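Local atomic coordinates of glucose-1-phosphate uridylyltransferase (Sphingomonas elodea, PDB entry 2UX8), a protein that binds glucose 1-phosphate and probably catalyses its reaction with UTP to give UDP-glucose and diphosphate. Residues 179-184 against 206-211; 133-138 against 216-221; 122-127 against 225-230; 167-172 against 211-216. One frame throughout, in Å; residues are numbered along the deposited sequence.

How the interactions relate
The four contacts illustrate how a nucleotidyltransferase fold can be closed by contacts nested along the chain: interaction 3 encloses interaction 2, which encloses interaction 4, which in turn encloses interaction 1. Interactions 1 and 4 have centres about 9 Å apart and share S211 on strand 210-213; both touch the bound glucose 1-phosphate. Y216 joins interaction 4 to interaction 2, whose centres are about 16 Å apart, on strand 215-218 of the same mixed sheet. Helix 221-228 follows that strand and leads to interaction 3, where V123 touches F135 of interaction 2. The series thus runs from the sugar site through the sheet to interaction 3, whose centre is about 24 Å from that of interaction 1.

Interaction 1: residues 179-184 against 206-211; sequences YGIITP and APSNLS. With G1P (1-O-phosphono-alpha-D-glucopyranose), chain K.
With chi1 at 76°, S208 places OG between its own backbone N and carbonyl carbon, facing I182, and L210 (chi1 80°) swings CG against I182 and brings CD2 to P184. S208 OG donates to I182 O in a bond very short in the model, its length not reliable, while I182 N donates to L210 O at 2.9 Å. The carbonyl oxygen and the amide nitrogen of I182 thus both find partners in the 206-211 segment, one through a side chain and the other through the backbone. Beside these bonds apolar groups pack: CG of L210 meets CB of I182 at 3.7 Å, the two side chains crossing at about a right angle, and the L210 CD2 methyl meets the P184 ring, nearest at CD (3.7 Å). On the other side of the strand, I181 sends CD1 to within 3.7 Å of S211 CB, and its CG2 branch lies 3.6 Å from S208 OG. S211 OG sits over one face of the Y179 ring, off toward the rim, and its hydroxyl is bonded to E169 O. Beyond S211 the contact opens onto the ligand. G180 N donates to O4 of the glucose at 3.0 Å, an almost straight bond (168°), and the same O4 lies at the edge of the Y179 ring, near its plane. This is the glucose 1-phosphate pocket of a nucleotidyltransferase, where a backbone amide reads a sugar hydroxyl.

Interaction 2: residues 133-138 against 216-221; sequences EPFAVL and YILQPE
Residues 135-137 pair antiparallel with 216-218, the short strand axes 4.5 Å apart at 155°: F135 with L218 and V137 with Y216 are hydrogen-bonded pairs, and A136 with I217 is the non-hydrogen-bonded pair between them. L218 N donates to F135 O at 2.7 Å. F135 CG lies between the backbone N and the carbonyl carbon (chi1 60°), which sets one ring face against L218 CB, 4.2 Å from the centroid and 25° off the normal, a CH-pi contact, while P220 CA comes to the ring edge. In this mixed sheet of the GT-A type domain, strand 135-138 has strand 16-21 parallel on its other side, so the polarity changes here. A glycine in place of F135 would probably leave L218 CB without its aromatic partner and open a gap beside V123. V137 CB packs 3.9 Å from Y216 CD1, and V137 O lies in the plane of the Y216 ring, at its edge. Past the strand end, P220 CD packs 3.5 Å from E133 O.

Interaction 3: residues 122-127 against 225-230; sequences AVWCAR and ILENQG
W124 makes the tight part of this contact between two helices, packing on L226 and E227. With its CG anti to the backbone N (chi1 171°), it brings NE1 of its five-membered ring to 3.6 Å from E227 CA, and CD1 reaches E227 CG at 4.0 Å. The indole meets main chain and the aliphatic part of the glutamate, not its acid group; the ring and carboxylate planes stand 85° apart. V123 and L226 form the buried flank, V123 CG1 meeting L226 CD1 at 3.9 Å, the side chains crossing at about a right angle. All of this is van der Waals contact. The outer side is looser. In the 122-127 segment E227 OE2 meets R127 at its CB, 3.7 Å away, and the charged ends stay apart, R127 NE lying 5.6 Å from E227 OE2; any attraction between them is likely to be diffuse, and E227 has a long, weak ion pair with R224 besides. R127, extended from CG, lays NE over one face of the W124 ring, near the rim. N228 is already exposed, and the chain leaves the helix at Q229. Around the contact, P105 of a second subunit packs on W124 and R127, A242 of helix 240-244 lies against L226, and M223, in the same helix as L226, touches V123. Strand 62-67 lies behind helix 119-125, meeting A122 through V66 and the following A126 through I64.

Interaction 4: residues 167-172 against 211-216; sequences CAEEVP and SVIGRY. With G1P (1-O-phosphono-alpha-D-glucopyranose), chain K.
The flat carbonyl group of E169 is approached twice by S211: OG lies in its plane, and S211 N stands above that plane, 39° out of it. With chi1 at 52°, OG of S211 lies between its own backbone N and carbonyl carbon, and hydroxyl and amide both donate to E169 O at 3.1 Å. Were S211 replaced by an alanine, E169 O would probably keep just the backbone amide from this segment, and part of the Y179 ring face would be uncovered. E169 and S211 form an antiparallel hydrogen-bonded pair, A168 and V212 the non-hydrogen-bonded pair beside it. The E169 side chain slants across I213, with OE1 4.0 Å from CG1 and CB packed on the same carbon, while OE2 has a long, weak ion pair with R261. C167 CB lies 3.8 Å from both I213 CB and R215 CB, while its backbone receives I213 N at O and gives N-H to R215 O. Between I213 and R215 the chain turns a corner in an inverse gamma turn centred on G214. Just before the corner, V212 O accepts from O4 of the glucose at 2.6 Å, and Y216 OH approaches C2 of the same ring. M144 of strand 142-145 and C150 of helix 150-161 touch C167, I182 of strand 181-188 packs on A168 and V212, and strand 252-256 runs parallel beside 164-170, A168 joined to V255 by backbone hydrogen bonds.

Interaction 1: residues 179-184 against 206-211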
loop_
_atom_site.group_PDB
_atom_site.type_symbol
_atom_site.label_atom_id
_atom_site.label_comp_id
_atom_site.label_asym_id
_atom_site.label_seq_id
_atom_site.Cartn_x
_atom_site.Cartn_y
_atom_site.Cartn_z
ATOM N N TYR C 179 -27.154 -9.478 20.427
ATOM C CA TYR C 179 -27.595 -8.286 19.721
ATOM C C TYR C 179 -28.144 -7.240 20.660
ATOM O O TYR C 179 -28.244 -7.455 21.867
ATOM C CB TYR C 179 -28.709 -8.627 18.726
ATOM C CG TYR C 179 -28.461 -9.802 17.795
ATOM C CD1 TYR C 179 -28.428 -11.113 18.273
ATOM C CD2 TYR C 179 -28.324 -9.602 16.421
ATOM C CE1 TYR C 179 -28.273 -12.192 17.401
ATOM C CE2 TYR C 179 -28.167 -10.671 15.547
ATOM C CZ TYR C 179 -28.146 -11.961 16.041
ATOM O OH TYR C 179 -28.013 -13.018 15.170
ATOM N N GLY C 180 -28.495 -6.096 20.088
ATOM C CA GLY C 180 -29.102 -5.044 20.872
ATOM C C GLY C 180 -30.557 -5.447 20.783
ATOM O O GLY C 180 -31.025 -5.806 19.698
ATOM N N ILE C 181 -31.280 -5.418 21.896
ATOM C CA ILE C 181 -32.673 -5.833 21.855
ATOM C C ILE C 181 -33.665 -4.692 21.983
ATOM O O ILE C 181 -33.460 -3.754 22.749
ATOM C CB ILE C 181 -32.942 -6.899 22.929
ATOM C CG1 ILE C 181 -32.158 -8.165 22.580
ATOM C CG2 ILE C 181 -34.427 -7.211 23.009
ATOM C CD1 ILE C 181 -32.533 -8.769 21.228
ATOM N N ILE C 182 -34.743 -4.788 21.217
ATOM C CA ILE C 182 -35.778 -3.768 21.210
ATOM C C ILE C 182 -36.968 -4.113 22.096
ATOM O O ILE C 182 -37.370 -5.270 22.196
ATOM C CB ILE C 182 -36.318 -3.562 19.787
ATOM C CG1 ILE C 182 -35.180 -3.156 18.850
ATOM C CG2 ILE C 182 -37.437 -2.533 19.798
ATOM C CD1 ILE C 182 -35.564 -3.139 17.379
ATOM N N THR C 183 -37.517 -3.089 22.741
ATOM C CA THR C 183 -38.707 -3.222 23.576
ATOM C C THR C 183 -39.769 -2.661 22.627
ATOM O O THR C 183 -39.889 -1.448 22.464
ATOM C CB THR C 183 -38.588 -2.351 24.837
ATOM O OG1 THR C 183 -37.441 -2.766 25.588
ATOM C CG2 THR C 183 -39.825 -2.487 25.701
ATOM N N PRO C 184 -40.542 -3.544 21.977
ATOM C CA PRO C 184 -41.587 -3.174 21.019
ATOM C C PRO C 184 -42.836 -2.481 21.522
ATOM O O PRO C 184 -43.295 -2.722 22.637
ATOM C CB PRO C 184 -41.921 -4.502 20.363
ATOM C CG PRO C 184 -41.861 -5.426 21.521
ATOM C CD PRO C 184 -40.583 -4.994 22.241
ATOM N N ALA C 206 -33.882 -10.675 28.598
ATOM C CA ALA C 206 -34.237 -10.176 27.277
ATOM C C ALA C 206 -35.665 -9.615 27.250
ATOM O O ALA C 206 -36.638 -10.356 27.383
ATOM C CB ALA C 206 -34.110 -11.290 26.250
ATOM N N PRO C 207 -35.805 -8.293 27.077
ATOM C CA PRO C 207 -37.134 -7.674 27.029
ATOM C C PRO C 207 -38.027 -8.284 25.943
ATOM O O PRO C 207 -39.253 -8.228 26.032
ATOM C CB PRO C 207 -36.814 -6.210 26.745
ATOM C CG PRO C 207 -35.532 -6.012 27.485
ATOM C CD PRO C 207 -34.750 -7.263 27.127
ATOM N N SER C 208 -37.400 -8.847 24.911
ATOM C CA SER C 208 -38.124 -9.465 23.802
ATOM C C SER C 208 -37.164 -10.231 22.910
ATOM O O SER C 208 -36.071 -10.615 23.331
ATOM C CB SER C 208 -38.843 -8.406 22.958
ATOM O OG SER C 208 -37.932 -7.698 22.130
ATOM N N ASN C 209 -37.577 -10.439 21.665
ATOM C CA ASN C 209 -36.761 -11.167 20.710
ATOM C C ASN C 209 -36.310 -10.368 19.489
ATOM O O ASN C 209 -35.376 -10.786 18.803
ATOM C CB ASN C 209 -37.503 -12.421 20.233
ATOM C CG ASN C 209 -37.513 -13.529 21.267
ATOM O OD1 ASN C 209 -38.241 -13.472 22.260
ATOM N ND2 ASN C 209 -36.691 -14.545 21.040
ATOM N N LEU C 210 -36.947 -9.234 19.198
ATOM C CA LEU C 210 -36.522 -8.492 18.015
ATOM C C LEU C 210 -35.259 -7.675 18.267
ATOM O O LEU C 210 -35.238 -6.716 19.041
ATOM C CB LEU C 210 -37.649 -7.620 17.442
ATOM C CG LEU C 210 -38.027 -6.269 18.026
ATOM C CD1 LEU C 210 -38.901 -5.540 17.022
ATOM C CD2 LEU C 210 -38.744 -6.449 19.350
ATOM N N SER C 211 -34.198 -8.104 17.594
ATOM C CA SER C 211 -32.884 -7.500 17.703
ATOM C C SER C 211 -32.630 -6.426 16.655
ATOM O O SER C 211 -33.407 -6.252 15.716
ATOM C CB SER C 211 -31.829 -8.592 17.574
ATOM O OG SER C 211 -32.062 -9.360 16.403
HETATM C C1 G1P K . -23.857 -4.060 16.659
HETATM C C2 G1P K . -24.855 -3.323 17.574
HETATM C C3 G1P K . -25.917 -4.327 18.052
HETATM C C4 G1P K . -26.640 -4.866 16.821
HETATM C C5 G1P K . -25.599 -5.564 15.918
HETATM C C6 G1P K . -26.302 -6.098 14.660
HETATM O O1 G1P K . -23.188 -5.087 17.426
HETATM O O2 G1P K . -24.152 -2.790 18.695
HETATM O O3 G1P K . -26.852 -3.668 18.895
HETATM O O4 G1P K . -27.635 -5.802 17.236
HETATM O O5 G1P K . -24.573 -4.615 15.509
HETATM O O6 G1P K . -25.361 -6.744 13.798
HETATM P P G1P K . -21.993 -5.757 16.553
HETATM O O1P G1P K . -21.024 -4.724 16.109
HETATM O O2P G1P K . -21.253 -6.862 17.445
HETATM O O3P G1P K . -22.604 -6.496 15.257
#

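Interaction 2: residues 133-138 against 216-221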
loop_
_atom_site.group_PDB
_atom_site.type_symbol
_atom_site.label_atom_id
_atom_site.label_comp_id
_atom_site.label_asym_id
_atom_site.label_seq_id
_atom_site.Cartn_x
_atom_site.Cartn_y
_atom_site.Cartn_z
ATOM N N GLU C 133 -27.077 16.735 9.410
ATOM C CA GLU C 133 -27.859 16.016 8.417
ATOM C C GLU C 133 -28.170 14.644 8.941
ATOM O O GLU C 133 -27.447 14.117 9.774
ATOM C CB GLU C 133 -27.065 15.846 7.110
ATOM C CG GLU C 133 -26.728 17.131 6.376
ATOM C CD GLU C 133 -26.284 16.908 4.929
ATOM O OE1 GLU C 133 -26.961 16.153 4.195
ATOM O OE2 GLU C 133 -25.272 17.515 4.520
ATOM N N PRO C 134 -29.281 14.063 8.492
ATOM C CA PRO C 134 -29.616 12.717 8.951
ATOM C C PRO C 134 -28.652 11.805 8.179
ATOM O O PRO C 134 -28.197 12.166 7.097
ATOM C CB PRO C 134 -31.076 12.569 8.523
ATOM C CG PRO C 134 -31.186 13.489 7.350
ATOM C CD PRO C 134 -30.410 14.684 7.780
ATOM N N PHE C 135 -28.316 10.645 8.723
ATOM C CA PHE C 135 -27.383 9.777 8.022
ATOM C C PHE C 135 -27.730 8.307 8.181
ATOM O O PHE C 135 -28.447 7.936 9.104
ATOM C CB PHE C 135 -25.957 10.050 8.523
ATOM C CG PHE C 135 -25.780 9.814 9.992
ATOM C CD1 PHE C 135 -25.204 8.638 10.459
ATOM C CD2 PHE C 135 -26.237 10.750 10.918
ATOM C CE1 PHE C 135 -25.086 8.392 11.835
ATOM C CE2 PHE C 135 -26.128 10.519 12.279
ATOM C CZ PHE C 135 -25.549 9.333 12.742
ATOM N N ALA C 136 -27.224 7.486 7.265
ATOM C CA ALA C 136 -27.441 6.046 7.297
ATOM C C ALA C 136 -26.159 5.353 7.781
ATOM O O ALA C 136 -25.076 5.936 7.752
ATOM C CB ALA C 136 -27.801 5.548 5.906
ATOM N N VAL C 137 -26.292 4.116 8.233
ATOM C CA VAL C 137 -25.150 3.347 8.690
ATOM C C VAL C 137 -25.384 1.919 8.230
ATOM O O VAL C 137 -26.447 1.346 8.488
ATOM C CB VAL C 137 -25.013 3.383 10.226
ATOM C CG1 VAL C 137 -23.927 2.422 10.676
ATOM C CG2 VAL C 137 -24.683 4.797 10.685
ATOM N N LEU C 138 -24.403 1.353 7.532
ATOM C CA LEU C 138 -24.530 -0.010 7.035
ATOM C C LEU C 138 -23.333 -0.867 7.415
ATOM O O LEU C 138 -22.182 -0.508 7.174
ATOM C CB LEU C 138 -24.706 -0.022 5.507
ATOM C CG LEU C 138 -25.861 0.793 4.908
ATOM C CD1 LEU C 138 -25.477 2.254 4.833
ATOM C CD2 LEU C 138 -26.197 0.281 3.523
ATOM N N TYR C 216 -29.104 1.268 9.667
ATOM C CA TYR C 216 -29.651 2.391 10.428
ATOM C C TYR C 216 -29.855 3.664 9.611
ATOM O O TYR C 216 -29.189 3.904 8.599
ATOM C CB TYR C 216 -28.729 2.791 11.589
ATOM C CG TYR C 216 -28.179 1.692 12.480
ATOM C CD1 TYR C 216 -27.319 0.711 11.979
ATOM C CD2 TYR C 216 -28.448 1.687 13.848
ATOM C CE1 TYR C 216 -26.741 -0.239 12.822
ATOM C CE2 TYR C 216 -27.876 0.742 14.693
ATOM C CZ TYR C 216 -27.025 -0.211 14.177
ATOM O OH TYR C 216 -26.454 -1.122 15.030
ATOM N N ILE C 217 -30.787 4.484 10.084
ATOM C CA ILE C 217 -31.068 5.795 9.519
ATOM C C ILE C 217 -31.224 6.627 10.774
ATOM O O ILE C 217 -32.196 6.476 11.501
ATOM C CB ILE C 217 -32.365 5.847 8.740
ATOM C CG1 ILE C 217 -32.191 5.119 7.413
ATOM C CG2 ILE C 217 -32.762 7.302 8.511
ATOM C CD1 ILE C 217 -33.356 5.273 6.456
ATOM N N LEU C 218 -30.260 7.493 11.038
ATOM C CA LEU C 218 -30.282 8.293 12.251
ATOM C C LEU C 218 -30.320 9.793 12.049
ATOM O O LEU C 218 -29.884 10.310 11.028
ATOM C CB LEU C 218 -29.065 7.936 13.091
ATOM C CG LEU C 218 -29.047 6.455 13.415
ATOM C CD1 LEU C 218 -27.661 6.065 13.821
ATOM C CD2 LEU C 218 -30.078 6.140 14.512
ATOM N N GLN C 219 -30.837 10.491 13.052
ATOM C CA GLN C 219 -30.917 11.943 13.009
ATOM C C GLN C 219 -29.647 12.512 13.608
ATOM O O GLN C 219 -29.042 11.912 14.502
ATOM C CB GLN C 219 -32.145 12.436 13.781
ATOM C CG GLN C 219 -33.450 12.012 13.135
ATOM C CD GLN C 219 -33.582 12.550 11.727
ATOM O OE1 GLN C 219 -33.988 11.843 10.810
ATOM N NE2 GLN C 219 -33.242 13.812 11.548
ATOM N N PRO C 220 -29.227 13.682 13.120
ATOM C CA PRO C 220 -28.015 14.357 13.586
ATOM C C PRO C 220 -27.867 14.501 15.099
ATOM O O PRO C 220 -26.747 14.629 15.599
ATOM C CB PRO C 220 -28.059 15.701 12.851
ATOM C CG PRO C 220 -29.525 15.911 12.594
ATOM C CD PRO C 220 -29.967 14.535 12.176
ATOM N N GLU C 221 -28.977 14.463 15.833
ATOM C CA GLU C 221 -28.895 14.598 17.283
ATOM C C GLU C 221 -28.131 13.418 17.870
ATOM O O GLU C 221 -27.552 13.518 18.953
ATOM C CB GLU C 221 -30.287 14.676 17.923
ATOM C CG GLU C 221 -31.473 14.776 16.963
ATOM C CD GLU C 221 -31.471 16.036 16.094
ATOM O OE1 GLU C 221 -30.974 17.091 16.556
ATOM O OE2 GLU C 221 -31.992 15.973 14.954
#

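Interaction 3: residues 122-127 against 225-230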
loop_
_atom_site.group_PDB
_atom_site.type_symbol
_atom_site.label_atom_id
_atom_site.label_comp_id
_atom_site.label_asym_id
_atom_site.label_seq_id
_atom_site.Cartn_x
_atom_site.Cartn_y
_atom_site.Cartn_z
ATOM N N ALA C 122 -16.655 4.538 15.857
ATOM C CA ALA C 122 -16.520 4.546 14.406
ATOM C C ALA C 122 -17.460 5.572 13.775
ATOM O O ALA C 122 -17.053 6.418 12.980
ATOM C CB ALA C 122 -16.815 3.157 13.863
ATOM N N VAL C 123 -18.731 5.493 14.133
ATOM C CA VAL C 123 -19.698 6.432 13.608
ATOM C C VAL C 123 -19.280 7.849 13.992
ATOM O O VAL C 123 -19.352 8.773 13.185
ATOM C CB VAL C 123 -21.118 6.123 14.157
ATOM C CG1 VAL C 123 -22.073 7.242 13.828
ATOM C CG2 VAL C 123 -21.624 4.827 13.552
ATOM N N TRP C 124 -18.841 8.009 15.234
ATOM C CA TRP C 124 -18.405 9.301 15.734
ATOM C C TRP C 124 -17.318 9.909 14.842
ATOM O O TRP C 124 -17.221 11.132 14.710
ATOM C CB TRP C 124 -17.873 9.141 17.151
ATOM C CG TRP C 124 -17.205 10.372 17.700
ATOM C CD1 TRP C 124 -17.808 11.506 18.165
ATOM C CD2 TRP C 124 -15.797 10.606 17.794
ATOM N NE1 TRP C 124 -16.872 12.419 18.556
ATOM C CE2 TRP C 124 -15.626 11.887 18.367
ATOM C CE3 TRP C 124 -14.656 9.842 17.508
ATOM C CZ2 TRP C 124 -14.364 12.439 18.583
ATOM C CZ3 TRP C 124 -13.411 10.403 17.732
ATOM C CH2 TRP C 124 -13.278 11.666 18.291
ATOM N N CYS C 125 -16.505 9.051 14.233
ATOM C CA CYS C 125 -15.429 9.505 13.367
ATOM C C CYS C 125 -15.919 10.315 12.169
ATOM O O CYS C 125 -15.188 11.145 11.640
ATOM C CB CYS C 125 -14.617 8.306 12.872
ATOM S SG CYS C 125 -13.556 7.483 14.110
ATOM N N ALA C 126 -17.156 10.082 11.748
ATOM C CA ALA C 126 -17.715 10.779 10.593
ATOM C C ALA C 126 -18.449 12.075 10.939
ATOM O O ALA C 126 -18.965 12.764 10.052
ATOM C CB ALA C 126 -18.655 9.839 9.841
ATOM N N ARG C 127 -18.477 12.410 12.224
ATOM C CA ARG C 127 -19.176 13.596 12.701
ATOM C C ARG C 127 -19.081 14.843 11.837
ATOM O O ARG C 127 -20.103 15.443 11.484
ATOM C CB ARG C 127 -18.717 13.932 14.118
ATOM C CG ARG C 127 -17.226 14.049 14.272
ATOM C CD ARG C 127 -16.818 14.035 15.728
ATOM N NE ARG C 127 -15.438 13.582 15.880
ATOM C CZ ARG C 127 -14.375 14.335 15.630
ATOM N NH1 ARG C 127 -14.529 15.584 15.222
ATOM N NH2 ARG C 127 -13.155 13.844 15.778
ATOM N N ILE C 225 -24.950 13.490 20.537
ATOM C CA ILE C 225 -24.922 12.714 21.762
ATOM C C ILE C 225 -23.673 11.880 21.878
ATOM O O ILE C 225 -23.198 11.621 22.987
ATOM C CB ILE C 225 -26.164 11.825 21.854
ATOM C CG1 ILE C 225 -27.330 12.685 22.289
ATOM C CG2 ILE C 225 -25.970 10.697 22.844
ATOM C CD1 ILE C 225 -28.577 11.961 22.330
ATOM N N LEU C 226 -23.145 11.453 20.731
ATOM C CA LEU C 226 -21.923 10.652 20.699
ATOM C C LEU C 226 -20.718 11.539 21.001
ATOM O O LEU C 226 -19.835 11.151 21.766
ATOM C CB LEU C 226 -21.749 9.989 19.332
ATOM C CG LEU C 226 -22.709 8.850 18.986
ATOM C CD1 LEU C 226 -22.489 8.445 17.541
ATOM C CD2 LEU C 226 -22.482 7.670 19.910
ATOM N N GLU C 227 -20.690 12.728 20.402
ATOM C CA GLU C 227 -19.596 13.670 20.628
ATOM C C GLU C 227 -19.523 13.979 22.117
ATOM O O GLU C 227 -18.448 13.977 22.720
ATOM C CB GLU C 227 -19.837 14.970 19.867
ATOM C CG GLU C 227 -20.163 14.782 18.399
ATOM C CD GLU C 227 -20.575 16.081 17.729
ATOM O OE1 GLU C 227 -21.212 16.910 18.409
ATOM O OE2 GLU C 227 -20.285 16.273 16.527
ATOM N N ASN C 228 -20.688 14.242 22.698
ATOM C CA ASN C 228 -20.810 14.559 24.115
ATOM C C ASN C 228 -20.214 13.496 25.013
ATOM O O ASN C 228 -19.412 13.802 25.897
ATOM C CB ASN C 228 -22.277 14.767 24.469
ATOM C CG ASN C 228 -22.794 16.103 24.001
ATOM O OD1 ASN C 228 -22.226 16.715 23.095
ATOM N ND2 ASN C 228 -23.881 16.565 24.607
ATOM N N GLN C 229 -20.612 12.248 24.807
ATOM C CA GLN C 229 -20.066 11.172 25.616
ATOM C C GLN C 229 -18.623 10.960 25.171
ATOM O O GLN C 229 -17.975 9.974 25.533
ATOM C CB GLN C 229 -20.886 9.896 25.434
ATOM C CG GLN C 229 -21.083 9.481 23.998
ATOM C CD GLN C 229 -21.924 8.230 23.876
ATOM O OE1 GLN C 229 -21.560 7.169 24.387
ATOM N NE2 GLN C 229 -23.060 8.346 23.200
ATOM N N GLY C 230 -18.132 11.911 24.379
ATOM C CA GLY C 230 -16.772 11.849 23.887
ATOM C C GLY C 230 -15.917 12.945 24.491
ATOM O O GLY C 230 -14.853 13.277 23.965
#

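Interaction 4: residues 167-172 against 211-216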
loop_
_atom_site.group_PDB
_atom_site.type_symbol
_atom_site.label_atom_id
_atom_site.label_comp_id
_atom_site.label_asym_id
_atom_site.label_seq_id
_atom_site.Cartn_x
_atom_site.Cartn_y
_atom_site.Cartn_z
ATOM N N CYS C 167 -33.164 -1.730 11.216
ATOM C CA CYS C 167 -33.697 -2.984 10.716
ATOM C C CYS C 167 -33.890 -3.914 11.909
ATOM O O CYS C 167 -32.999 -4.060 12.750
ATOM C CB CYS C 167 -32.735 -3.611 9.717
ATOM S SG CYS C 167 -33.423 -5.040 8.903
ATOM N N ALA C 168 -35.061 -4.535 11.986
ATOM C CA ALA C 168 -35.370 -5.437 13.086
ATOM C C ALA C 168 -35.644 -6.833 12.571
ATOM O O ALA C 168 -36.169 -7.010 11.466
ATOM C CB ALA C 168 -36.568 -4.918 13.870
ATOM N N GLU C 169 -35.297 -7.815 13.397
ATOM C CA GLU C 169 -35.454 -9.209 13.030
ATOM C C GLU C 169 -35.605 -10.100 14.263
ATOM O O GLU C 169 -34.818 -10.008 15.208
ATOM C CB GLU C 169 -34.230 -9.625 12.212
ATOM C CG GLU C 169 -34.227 -11.026 11.651
ATOM C CD GLU C 169 -32.947 -11.304 10.890
ATOM O OE1 GLU C 169 -32.606 -10.486 10.003
ATOM O OE2 GLU C 169 -32.286 -12.326 11.179
ATOM N N GLU C 170 -36.634 -10.948 14.249
ATOM C CA GLU C 170 -36.894 -11.878 15.348
ATOM C C GLU C 170 -35.753 -12.881 15.409
ATOM O O GLU C 170 -35.401 -13.498 14.406
ATOM C CB GLU C 170 -38.214 -12.623 15.120
ATOM C CG GLU C 170 -39.461 -11.844 15.492
ATOM C CD GLU C 170 -39.592 -11.664 16.985
ATOM O OE1 GLU C 170 -39.600 -12.686 17.702
ATOM O OE2 GLU C 170 -39.687 -10.508 17.444
ATOM N N VAL C 171 -35.179 -13.049 16.591
ATOM C CA VAL C 171 -34.072 -13.973 16.754
ATOM C C VAL C 171 -34.363 -14.974 17.867
ATOM O O VAL C 171 -35.101 -14.675 18.803
ATOM C CB VAL C 171 -32.771 -13.194 17.066
ATOM C CG1 VAL C 171 -32.435 -13.276 18.538
ATOM C CG2 VAL C 171 -31.643 -13.726 16.229
ATOM N N PRO C 172 -33.806 -16.189 17.762
ATOM C CA PRO C 172 -34.019 -17.220 18.784
ATOM C C PRO C 172 -33.610 -16.758 20.183
ATOM O O PRO C 172 -32.764 -15.877 20.338
ATOM C CB PRO C 172 -33.174 -18.379 18.278
ATOM C CG PRO C 172 -33.343 -18.257 16.797
ATOM C CD PRO C 172 -33.162 -16.768 16.570
ATOM N N SER C 211 -34.198 -8.104 17.594
ATOM C CA SER C 211 -32.884 -7.500 17.703
ATOM C C SER C 211 -32.630 -6.426 16.655
ATOM O O SER C 211 -33.407 -6.252 15.716
ATOM C CB SER C 211 -31.829 -8.592 17.574
ATOM O OG SER C 211 -32.062 -9.360 16.403
ATOM N N VAL C 212 -31.525 -5.713 16.831
ATOM C CA VAL C 212 -31.129 -4.653 15.917
ATOM C C VAL C 212 -30.196 -5.252 14.868
ATOM O O VAL C 212 -29.280 -5.990 15.207
ATOM C CB VAL C 212 -30.390 -3.521 16.673
ATOM C CG1 VAL C 212 -30.071 -2.372 15.732
ATOM C CG2 VAL C 212 -31.243 -3.025 17.827
ATOM N N ILE C 213 -30.447 -4.958 13.598
ATOM C CA ILE C 213 -29.602 -5.467 12.526
ATOM C C ILE C 213 -28.797 -4.295 11.974
ATOM O O ILE C 213 -29.210 -3.150 12.098
ATOM C CB ILE C 213 -30.447 -6.127 11.405
ATOM C CG1 ILE C 213 -31.217 -7.322 11.977
ATOM C CG2 ILE C 213 -29.549 -6.576 10.259
ATOM C CD1 ILE C 213 -30.365 -8.304 12.740
ATOM N N GLY C 214 -27.652 -4.588 11.368
ATOM C CA GLY C 214 -26.773 -3.554 10.844
ATOM C C GLY C 214 -27.217 -2.600 9.749
ATOM O O GLY C 214 -26.490 -2.371 8.780
ATOM N N ARG C 215 -28.402 -2.029 9.901
ATOM C CA ARG C 215 -28.944 -1.067 8.939
ATOM C C ARG C 215 -29.618 0.039 9.763
ATOM O O ARG C 215 -30.572 -0.228 10.495
ATOM C CB ARG C 215 -29.953 -1.761 8.011
ATOM C CG ARG C 215 -29.527 -1.876 6.538
ATOM C CD ARG C 215 -28.109 -2.396 6.390
ATOM N NE ARG C 215 -27.831 -2.985 5.086
ATOM C CZ ARG C 215 -26.817 -3.823 4.880
ATOM N NH1 ARG C 215 -26.023 -4.132 5.887
ATOM N NH2 ARG C 215 -26.612 -4.387 3.692
ATOM N N TYR C 216 -29.104 1.268 9.667
ATOM C CA TYR C 216 -29.651 2.391 10.428
ATOM C C TYR C 216 -29.855 3.664 9.611
ATOM O O TYR C 216 -29.189 3.904 8.599
ATOM C CB TYR C 216 -28.729 2.791 11.589
ATOM C CG TYR C 216 -28.179 1.692 12.480
ATOM C CD1 TYR C 216 -27.319 0.711 11.979
ATOM C CD2 TYR C 216 -28.448 1.687 13.848
ATOM C CE1 TYR C 216 -26.741 -0.239 12.822
ATOM C CE2 TYR C 216 -27.876 0.742 14.693
ATOM C CZ TYR C 216 -27.025 -0.211 14.177
ATOM O OH TYR C 216 -26.454 -1.122 15.030
HETATM C C1 G1P K . -23.857 -4.060 16.659
HETATM C C2 G1P K . -24.855 -3.323 17.574
HETATM C C3 G1P K . -25.917 -4.327 18.052
HETATM C C4 G1P K . -26.640 -4.866 16.821
HETATM C C5 G1P K . -25.599 -5.564 15.918
HETATM C C6 G1P K . -26.302 -6.098 14.660
HETATM O O1 G1P K . -23.188 -5.087 17.426
HETATM O O2 G1P K . -24.152 -2.790 18.695
HETATM O O3 G1P K . -26.852 -3.668 18.895
HETATM O O4 G1P K . -27.635 -5.802 17.236
HETATM O O5 G1P K . -24.573 -4.615 15.509
HETATM O O6 G1P K . -25.361 -6.744 13.798
HETATM P P G1P K . -21.993 -5.757 16.553
HETATM O O1P G1P K . -21.024 -4.724 16.109
HETATM O O2P G1P K . -21.253 -6.862 17.445
HETATM O O3P G1P K . -22.604 -6.496 15.257
#